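Local structure of ChrR-like cupin domain-containing protein (Ralstonia eutropha JMP134, 3EBR) at residues H58-T63 against N112-E117; V64-V69 against I108-I113. The protein is of unknown function but belongs to the ChrR-like cupins, small beta-barrel proteins many of which bind a metal ion. All blocks are in the same frame, centred on the assembly; numbering follows the deposited sequence.

Contact 1 (H58-T63 against N112-E117); sequences HHHTGT and NIVAGE
Where the cupin barrel passes from one sheet to the other, the turn after strand 58-60 meets the end of strand 108-115, His60 and Thr61 touching Glu117. Backbone bonds mark both ends: Thr61 N donates to Glu117 O over 3.1 Å, nearly straight at 172°, and Ala115 N donates to Thr63 O over 2.9 Å. Between them the His60 imidazole, in one of its two modelled conformers, reaches across the turn, its CG anti to the backbone N (chi1 -176°). In that conformer His60 NE2 would donate to Thr63 O, 3.0 Å away and close to the ring plane, approaching from above the carbonyl plane on the face opposite Ala115 N. His60 ND1 then lies 2.7 Å from Glu117 O, at most a weak bond. In this two-sheeted jelly-roll fold the next strand, 118-121, belongs to the other sheet, and its Leu118 packs on His60. Thr61 OG1 accepts Glu117 N at 2.8 Å. The Val114 side chain crosses the imidazole obliquely, its CG1 3.3 Å from His60 CE1. The Glu117 carboxylate leads away to Ser93 and His59 of the second subunit, its OE2 also taking a bond from Asn132 of its own chain.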
ATOM      1  N   HIS A  58      14.645 -15.182   9.020  1.00 48.75           N
ATOM      2  CA  HIS A  58      14.453 -13.746   8.983  1.00 49.47           C
ATOM      3  C   HIS A  58      13.086 -13.389   9.515  1.00 49.05           C
ATOM      4  O   HIS A  58      12.153 -14.177   9.390  1.00 50.12           O
ATOM      5  CB  HIS A  58      14.612 -13.182   7.555  1.00 49.73           C
ATOM      6  CG  HIS A  58      13.592 -13.672   6.564  1.00 52.92           C
ATOM      7  ND1 HIS A  58      13.849 -14.690   5.673  1.00 55.90           N
ATOM      8  CD2 HIS A  58      12.323 -13.264   6.309  1.00 57.98           C
ATOM      9  CE1 HIS A  58      12.783 -14.890   4.917  1.00 58.65           C
ATOM     10  NE2 HIS A  58      11.839 -14.044   5.289  1.00 56.18           N
ATOM     11  N   HIS A  59      13.011 -12.213  10.130  1.00 48.55           N
ATOM     12  CA  HIS A  59      11.791 -11.615  10.626  1.00 47.18           C
ATOM     13  C   HIS A  59      11.593 -10.553   9.585  1.00 46.73           C
ATOM     14  O   HIS A  59      12.564  -9.850   9.278  1.00 46.29           O
ATOM     15  CB  HIS A  59      11.983 -10.964  11.983  1.00 46.40           C
ATOM     16  CG  HIS A  59      10.783 -10.220  12.484  1.00 43.91           C
ATOM     17  ND1 HIS A  59       9.912 -10.748  13.413  1.00 45.55           N
ATOM     18  CD2 HIS A  59      10.317  -8.984  12.194  1.00 41.42           C
ATOM     19  CE1 HIS A  59       8.964  -9.867  13.674  1.00 42.50           C
ATOM     20  NE2 HIS A  59       9.186  -8.791  12.946  1.00 43.31           N
ATOM     21  N   HIS A  60      10.374 -10.444   9.048  0.50 46.30           N
ATOM     22  CA  HIS A  60      10.045  -9.439   8.037  0.50 46.29           C
ATOM     23  C   HIS A  60       8.990  -8.463   8.576  0.50 45.86           C
ATOM     24  O   HIS A  60       7.967  -8.893   9.114  0.50 44.77           O
ATOM     25  CB  HIS A  60       9.599 -10.095   6.732  0.50 46.61           C
ATOM     26  CG  HIS A  60       9.353  -9.104   5.648  0.50 47.37           C
ATOM     27  ND1 HIS A  60      10.313  -8.206   5.243  0.50 46.87           N
ATOM     28  CD2 HIS A  60       8.277  -8.881   4.867  0.50 49.09           C
ATOM     29  CE1 HIS A  60       9.826  -7.447   4.284  0.50 43.72           C
ATOM     30  NE2 HIS A  60       8.596  -7.844   4.025  0.50 46.89           N
ATOM     31  N   THR A  61       9.246  -7.158   8.408  1.00 46.11           N
ATOM     32  CA  THR A  61       8.363  -6.094   8.901  1.00 46.26           C
ATOM     33  C   THR A  61       7.073  -5.793   8.119  1.00 46.89           C
ATOM     34  O   THR A  61       6.112  -5.313   8.726  1.00 48.41           O
ATOM     35  CB  THR A  61       9.188  -4.781   9.038  1.00 46.13           C
ATOM     36  OG1 THR A  61       9.741  -4.417   7.770  1.00 46.12           O
ATOM     37  CG2 THR A  61      10.327  -4.962  10.053  1.00 44.62           C
ATOM     38  N   GLY A  62       7.058  -6.046   6.809  1.00 47.10           N
ATOM     39  CA  GLY A  62       5.873  -5.807   5.963  1.00 46.91           C
ATOM     40  C   GLY A  62       5.430  -7.092   5.298  1.00 47.26           C
ATOM     41  O   GLY A  62       5.492  -8.149   5.908  1.00 49.74           O
ATOM     42  N   THR A  63       4.966  -7.013   4.063  1.00 46.14           N
ATOM     43  CA  THR A  63       4.496  -8.189   3.341  1.00 45.13           C
ATOM     44  C   THR A  63       5.504  -8.630   2.300  1.00 44.91           C
ATOM     45  O   THR A  63       6.454  -7.902   1.994  1.00 46.75           O
ATOM     46  CB  THR A  63       3.170  -7.892   2.642  1.00 44.66           C
ATOM     47  OG1 THR A  63       3.352  -6.782   1.765  1.00 46.40           O
ATOM     48  CG2 THR A  63       2.095  -7.549   3.657  1.00 43.53           C
ATOM     49  N   ASN A 112       9.808 -11.967  -6.416  1.00 41.48           N
ATOM     50  CA  ASN A 112       9.451 -11.446  -5.110  1.00 42.15           C
ATOM     51  C   ASN A 112       9.116  -9.971  -5.105  1.00 42.02           C
ATOM     52  O   ASN A 112       9.770  -9.213  -5.808  1.00 42.72           O
ATOM     53  CB  ASN A 112      10.660 -11.619  -4.203  1.00 43.19           C
ATOM     54  CG  ASN A 112      11.294 -12.972  -4.348  1.00 46.80           C
ATOM     55  OD1 ASN A 112      10.667 -14.001  -4.107  1.00 57.85           O
ATOM     56  ND2 ASN A 112      12.550 -12.978  -4.760  1.00 53.86           N
ATOM     57  N   ILE A 113       8.104  -9.585  -4.322  1.00 41.37           N
ATOM     58  CA  ILE A 113       7.690  -8.200  -4.131  1.00 40.06           C
ATOM     59  C   ILE A 113       7.710  -8.092  -2.617  1.00 40.98           C
ATOM     60  O   ILE A 113       6.801  -8.588  -1.964  1.00 42.35           O
ATOM     61  CB  ILE A 113       6.329  -7.869  -4.715  1.00 39.70           C
ATOM     62  CG1 ILE A 113       6.347  -8.152  -6.214  1.00 40.65           C
ATOM     63  CG2 ILE A 113       5.976  -6.405  -4.423  1.00 36.92           C
ATOM     64  CD1 ILE A 113       5.163  -7.644  -6.915  1.00 41.18           C
ATOM     65  N   VAL A 114       8.765  -7.477  -2.084  1.00 39.76           N
ATOM     66  CA  VAL A 114       8.990  -7.339  -0.663  1.00 39.79           C
ATOM     67  C   VAL A 114       8.785  -5.903  -0.193  1.00 40.95           C
ATOM     68  O   VAL A 114       9.484  -5.023  -0.663  1.00 41.72           O
ATOM     69  CB  VAL A 114      10.439  -7.796  -0.328  1.00 40.01           C
ATOM     70  CG1 VAL A 114      10.744  -7.643   1.139  1.00 33.65           C
ATOM     71  CG2 VAL A 114      10.644  -9.246  -0.751  1.00 39.93           C
ATOM     72  N   ALA A 115       7.846  -5.697   0.736  1.00 40.26           N
ATOM     73  CA  ALA A 115       7.540  -4.399   1.316  1.00 40.49           C
ATOM     74  C   ALA A 115       8.132  -4.411   2.716  1.00 42.30           C
ATOM     75  O   ALA A 115       7.800  -5.290   3.481  1.00 44.53           O
ATOM     76  CB  ALA A 115       6.054  -4.185   1.382  1.00 36.87           C
ATOM     77  N   GLY A 116       9.012  -3.467   3.041  1.00 43.64           N
ATOM     78  CA  GLY A 116       9.637  -3.379   4.366  1.00 45.56           C
ATOM     79  C   GLY A 116      11.009  -4.027   4.418  1.00 47.98           C
ATOM     80  O   GLY A 116      11.550  -4.452   3.383  1.00 50.04           O
ATOM     81  N   GLU A 117      11.541  -4.142   5.635  1.00 47.87           N
ATOM     82  CA  GLU A 117      12.873  -4.693   5.865  1.00 47.43           C
ATOM     83  C   GLU A 117      12.854  -6.152   6.274  1.00 47.82           C
ATOM     84  O   GLU A 117      11.869  -6.617   6.830  1.00 48.23           O
ATOM     85  CB  GLU A 117      13.578  -3.903   6.964  1.00 47.33           C
ATOM     86  CG  GLU A 117      13.576  -2.407   6.738  1.00 47.99           C
ATOM     87  CD  GLU A 117      14.493  -1.653   7.670  1.00 52.79           C
ATOM     88  OE1 GLU A 117      14.884  -2.177   8.738  1.00 57.53           O
ATOM     89  OE2 GLU A 117      14.810  -0.506   7.331  1.00 53.01           O
TER

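Contact 2 (V64-V69 against I108-I113); sequences VIVYTV and IITFNI
Tyr67 and Phe111 form the central hydrogen-bonded pair of two antiparallel neighbours in the six-stranded sheet of the cupin barrel, with Tyr67 N to Phe111 O at 2.8 Å and Phe111 N to Tyr67 O at 2.7 Å. Ile65 and Ile113 form the next hydrogen-bonded pair, two residues along, their CB atoms 4.2 Å apart. These four side chains occupy one face of the sheet. The CB of each aromatic residue sits at the edge of the other's ring. The rings lead away to stack on Phe111 and Tyr67 of the third subunit, which packs against this face. The other face is lined by Val66, Thr68, Thr110 and Asn112, with Trp73 against Val66 and Thr110. Here Val66 CG1 rests against both Thr110 CB, at 3.8 Å, and Asn112 OD1, at 3.5 Å, the valine and the amide lying side by side. The pairing slackens towards Val69 and Ile109, both partly exposed: Val69 N still bonds Ile109 O at 3.0 Å, but bent to 135°, and Val69 CB meets Ile109 CG2. Thr110 OG1, turned between its backbone N and carbonyl carbon (chi1 62°), donates to Asn112 OD1 in the amide plane, on a lone pair, at 3.0 Å.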
ATOM      1  N   VAL A  64       5.305  -9.847   1.797  1.00 43.45           N
ATOM      2  CA  VAL A  64       6.117 -10.431   0.744  1.00 42.82           C
ATOM      3  C   VAL A  64       5.197 -11.269  -0.145  1.00 42.77           C
ATOM      4  O   VAL A  64       4.493 -12.130   0.373  1.00 45.06           O
ATOM      5  CB  VAL A  64       7.245 -11.357   1.245  1.00 43.92           C
ATOM      6  CG1 VAL A  64       8.066 -11.874   0.059  1.00 46.04           C
ATOM      7  CG2 VAL A  64       8.160 -10.652   2.197  1.00 42.57           C
ATOM      8  N   ILE A  65       5.156 -10.977  -1.443  1.00 40.57           N
ATOM      9  CA  ILE A  65       4.396 -11.744  -2.416  1.00 39.53           C
ATOM     10  C   ILE A  65       5.475 -12.526  -3.166  1.00 40.58           C
ATOM     11  O   ILE A  65       6.394 -11.903  -3.699  1.00 41.23           O
ATOM     12  CB  ILE A  65       3.632 -10.873  -3.394  1.00 40.74           C
ATOM     13  CG1 ILE A  65       2.556 -10.052  -2.665  1.00 41.93           C
ATOM     14  CG2 ILE A  65       2.993 -11.743  -4.494  1.00 33.24           C
ATOM     15  CD1 ILE A  65       1.840  -9.059  -3.546  1.00 39.49           C
ATOM     16  N   VAL A  66       5.398 -13.857  -3.181  1.00 39.28           N
ATOM     17  CA  VAL A  66       6.375 -14.686  -3.872  1.00 38.31           C
ATOM     18  C   VAL A  66       5.708 -15.564  -4.928  1.00 39.81           C
ATOM     19  O   VAL A  66       4.830 -16.349  -4.585  1.00 39.27           O
ATOM     20  CB  VAL A  66       7.146 -15.633  -2.916  1.00 37.56           C
ATOM     21  CG1 VAL A  66       8.181 -16.406  -3.704  1.00 33.22           C
ATOM     22  CG2 VAL A  66       7.820 -14.878  -1.786  1.00 36.00           C
ATOM     23  N   TYR A  67       6.102 -15.387  -6.197  1.00 40.26           N
ATOM     24  CA  TYR A  67       5.659 -16.204  -7.316  1.00 40.45           C
ATOM     25  C   TYR A  67       6.873 -17.072  -7.690  1.00 41.55           C
ATOM     26  O   TYR A  67       7.924 -16.542  -8.060  1.00 41.67           O
ATOM     27  CB  TYR A  67       5.195 -15.388  -8.513  1.00 40.97           C
ATOM     28  CG  TYR A  67       4.922 -16.267  -9.712  1.00 38.29           C
ATOM     29  CD1 TYR A  67       3.791 -17.071  -9.759  1.00 37.60           C
ATOM     30  CD2 TYR A  67       5.811 -16.319 -10.785  1.00 40.45           C
ATOM     31  CE1 TYR A  67       3.539 -17.908 -10.856  1.00 41.30           C
ATOM     32  CE2 TYR A  67       5.572 -17.157 -11.884  1.00 41.49           C
ATOM     33  CZ  TYR A  67       4.431 -17.937 -11.913  1.00 38.71           C
ATOM     34  OH  TYR A  67       4.192 -18.743 -12.989  1.00 40.25           O
ATOM     35  N   THR A  68       6.713 -18.390  -7.627  1.00 42.12           N
ATOM     36  CA  THR A  68       7.792 -19.331  -7.926  1.00 42.99           C
ATOM     37  C   THR A  68       7.861 -19.580  -9.429  1.00 43.72           C
ATOM     38  O   THR A  68       6.949 -20.180 -10.011  1.00 43.43           O
ATOM     39  CB  THR A  68       7.568 -20.639  -7.167  1.00 43.63           C
ATOM     40  OG1 THR A  68       7.410 -20.332  -5.776  1.00 38.40           O
ATOM     41  CG2 THR A  68       8.732 -21.613  -7.371  1.00 39.50           C
ATOM     42  N   VAL A  69       8.945 -19.111 -10.047  1.00 45.04           N
ATOM     43  CA  VAL A  69       9.147 -19.245 -11.497  1.00 44.87           C
ATOM     44  C   VAL A  69       9.540 -20.697 -11.771  1.00 45.86           C
ATOM     45  O   VAL A  69       8.996 -21.313 -12.691  1.00 45.44           O
ATOM     46  CB  VAL A  69      10.154 -18.215 -12.028  1.00 44.41           C
ATOM     47  CG1 VAL A  69      10.324 -18.359 -13.518  1.00 43.02           C
ATOM     48  CG2 VAL A  69       9.662 -16.810 -11.708  1.00 44.78           C
ATOM     49  N   ILE A 108      16.131 -22.914  -7.664  1.00 44.14           N
ATOM     50  CA  ILE A 108      14.935 -22.195  -7.267  1.00 43.15           C
ATOM     51  C   ILE A 108      15.019 -20.761  -7.757  1.00 43.68           C
ATOM     52  O   ILE A 108      15.935 -20.054  -7.355  1.00 43.71           O
ATOM     53  CB  ILE A 108      14.726 -22.194  -5.717  1.00 42.88           C
ATOM     54  CG1 ILE A 108      14.429 -23.599  -5.167  1.00 41.85           C
ATOM     55  CG2 ILE A 108      13.565 -21.279  -5.313  1.00 40.73           C
ATOM     56  CD1 ILE A 108      15.551 -24.614  -5.207  1.00 36.37           C
ATOM     57  N   ILE A 109      14.094 -20.361  -8.638  1.00 43.89           N
ATOM     58  CA  ILE A 109      13.993 -18.993  -9.152  1.00 43.36           C
ATOM     59  C   ILE A 109      12.657 -18.496  -8.617  1.00 43.65           C
ATOM     60  O   ILE A 109      11.650 -19.195  -8.776  1.00 45.32           O
ATOM     61  CB  ILE A 109      13.979 -18.885 -10.687  1.00 44.79           C
ATOM     62  CG1 ILE A 109      15.147 -19.644 -11.349  1.00 45.16           C
ATOM     63  CG2 ILE A 109      13.998 -17.399 -11.102  1.00 36.93           C
ATOM     64  CD1 ILE A 109      16.492 -19.098 -11.046  1.00 49.45           C
ATOM     65  N   THR A 110      12.630 -17.321  -7.987  1.00 43.37           N
ATOM     66  CA  THR A 110      11.390 -16.744  -7.442  1.00 42.62           C
ATOM     67  C   THR A 110      11.269 -15.261  -7.743  1.00 42.10           C
ATOM     68  O   THR A 110      12.262 -14.552  -7.664  1.00 42.68           O
ATOM     69  CB  THR A 110      11.299 -16.906  -5.903  1.00 43.05           C
ATOM     70  OG1 THR A 110      12.374 -16.198  -5.268  1.00 40.01           O
ATOM     71  CG2 THR A 110      11.340 -18.380  -5.503  1.00 43.34           C
ATOM     72  N   PHE A 111      10.054 -14.816  -8.079  1.00 41.93           N
ATOM     73  CA  PHE A 111       9.734 -13.416  -8.352  1.00 40.37           C
ATOM     74  C   PHE A 111       9.143 -12.934  -7.045  1.00 39.93           C
ATOM     75  O   PHE A 111       8.097 -13.418  -6.644  1.00 38.71           O
ATOM     76  CB  PHE A 111       8.761 -13.254  -9.508  1.00 39.29           C
ATOM     77  CG  PHE A 111       8.338 -11.835  -9.729  1.00 38.18           C
ATOM     78  CD1 PHE A 111       9.230 -10.918 -10.264  1.00 40.40           C
ATOM     79  CD2 PHE A 111       7.042 -11.415  -9.433  1.00 39.89           C
ATOM     80  CE1 PHE A 111       8.856  -9.602 -10.477  1.00 38.43           C
ATOM     81  CE2 PHE A 111       6.654 -10.090  -9.659  1.00 39.45           C
ATOM     82  CZ  PHE A 111       7.569  -9.183 -10.170  1.00 37.36           C
ATOM     83  N   ASN A 112       9.808 -11.967  -6.416  1.00 41.48           N
ATOM     84  CA  ASN A 112       9.451 -11.446  -5.110  1.00 42.15           C
ATOM     85  C   ASN A 112       9.116  -9.971  -5.105  1.00 42.02           C
ATOM     86  O   ASN A 112       9.770  -9.213  -5.808  1.00 42.72           O
ATOM     87  CB  ASN A 112      10.660 -11.619  -4.203  1.00 43.19           C
ATOM     88  CG  ASN A 112      11.294 -12.972  -4.348  1.00 46.80           C
ATOM     89  OD1 ASN A 112      10.667 -14.001  -4.107  1.00 57.85           O
ATOM     90  ND2 ASN A 112      12.550 -12.978  -4.760  1.00 53.86           N
ATOM     91  N   ILE A 113       8.104  -9.585  -4.322  1.00 41.37           N
ATOM     92  CA  ILE A 113       7.690  -8.200  -4.131  1.00 40.06           C
ATOM     93  C   ILE A 113       7.710  -8.092  -2.617  1.00 40.98           C
ATOM     94  O   ILE A 113       6.801  -8.588  -1.964  1.00 42.35           O
ATOM     95  CB  ILE A 113       6.329  -7.869  -4.715  1.00 39.70           C
ATOM     96  CG1 ILE A 113       6.347  -8.152  -6.214  1.00 40.65           C
ATOM     97  CG2 ILE A 113       5.976  -6.405  -4.423  1.00 36.92           C
ATOM     98  CD1 ILE A 113       5.163  -7.644  -6.915  1.00 41.18           C
TER

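Overall arrangement
Both contacts are largely buried and rest on strand 108-115, sharing Asn112 and Ile113, with centres 13 Å apart. Contact 2 is regular sheet pairing, a ladder of backbone bonds with largely apolar and aromatic side chains on one face and a mixed polar face on the other. Contact 1 follows at the end of that pairing, where segment 58-63 turns from its own strand in the five-stranded sheet into strand 64-70; there side chains of a histidine and a threonine join the backbone bonding. Val114 CG2 packs on Val64 CG1 at 3.8 Å, joining the two. Their outer neighbours differ too: contact 1 faces the second subunit largely through polar groups, contact 2 the third through stacked rings and aliphatic side chains.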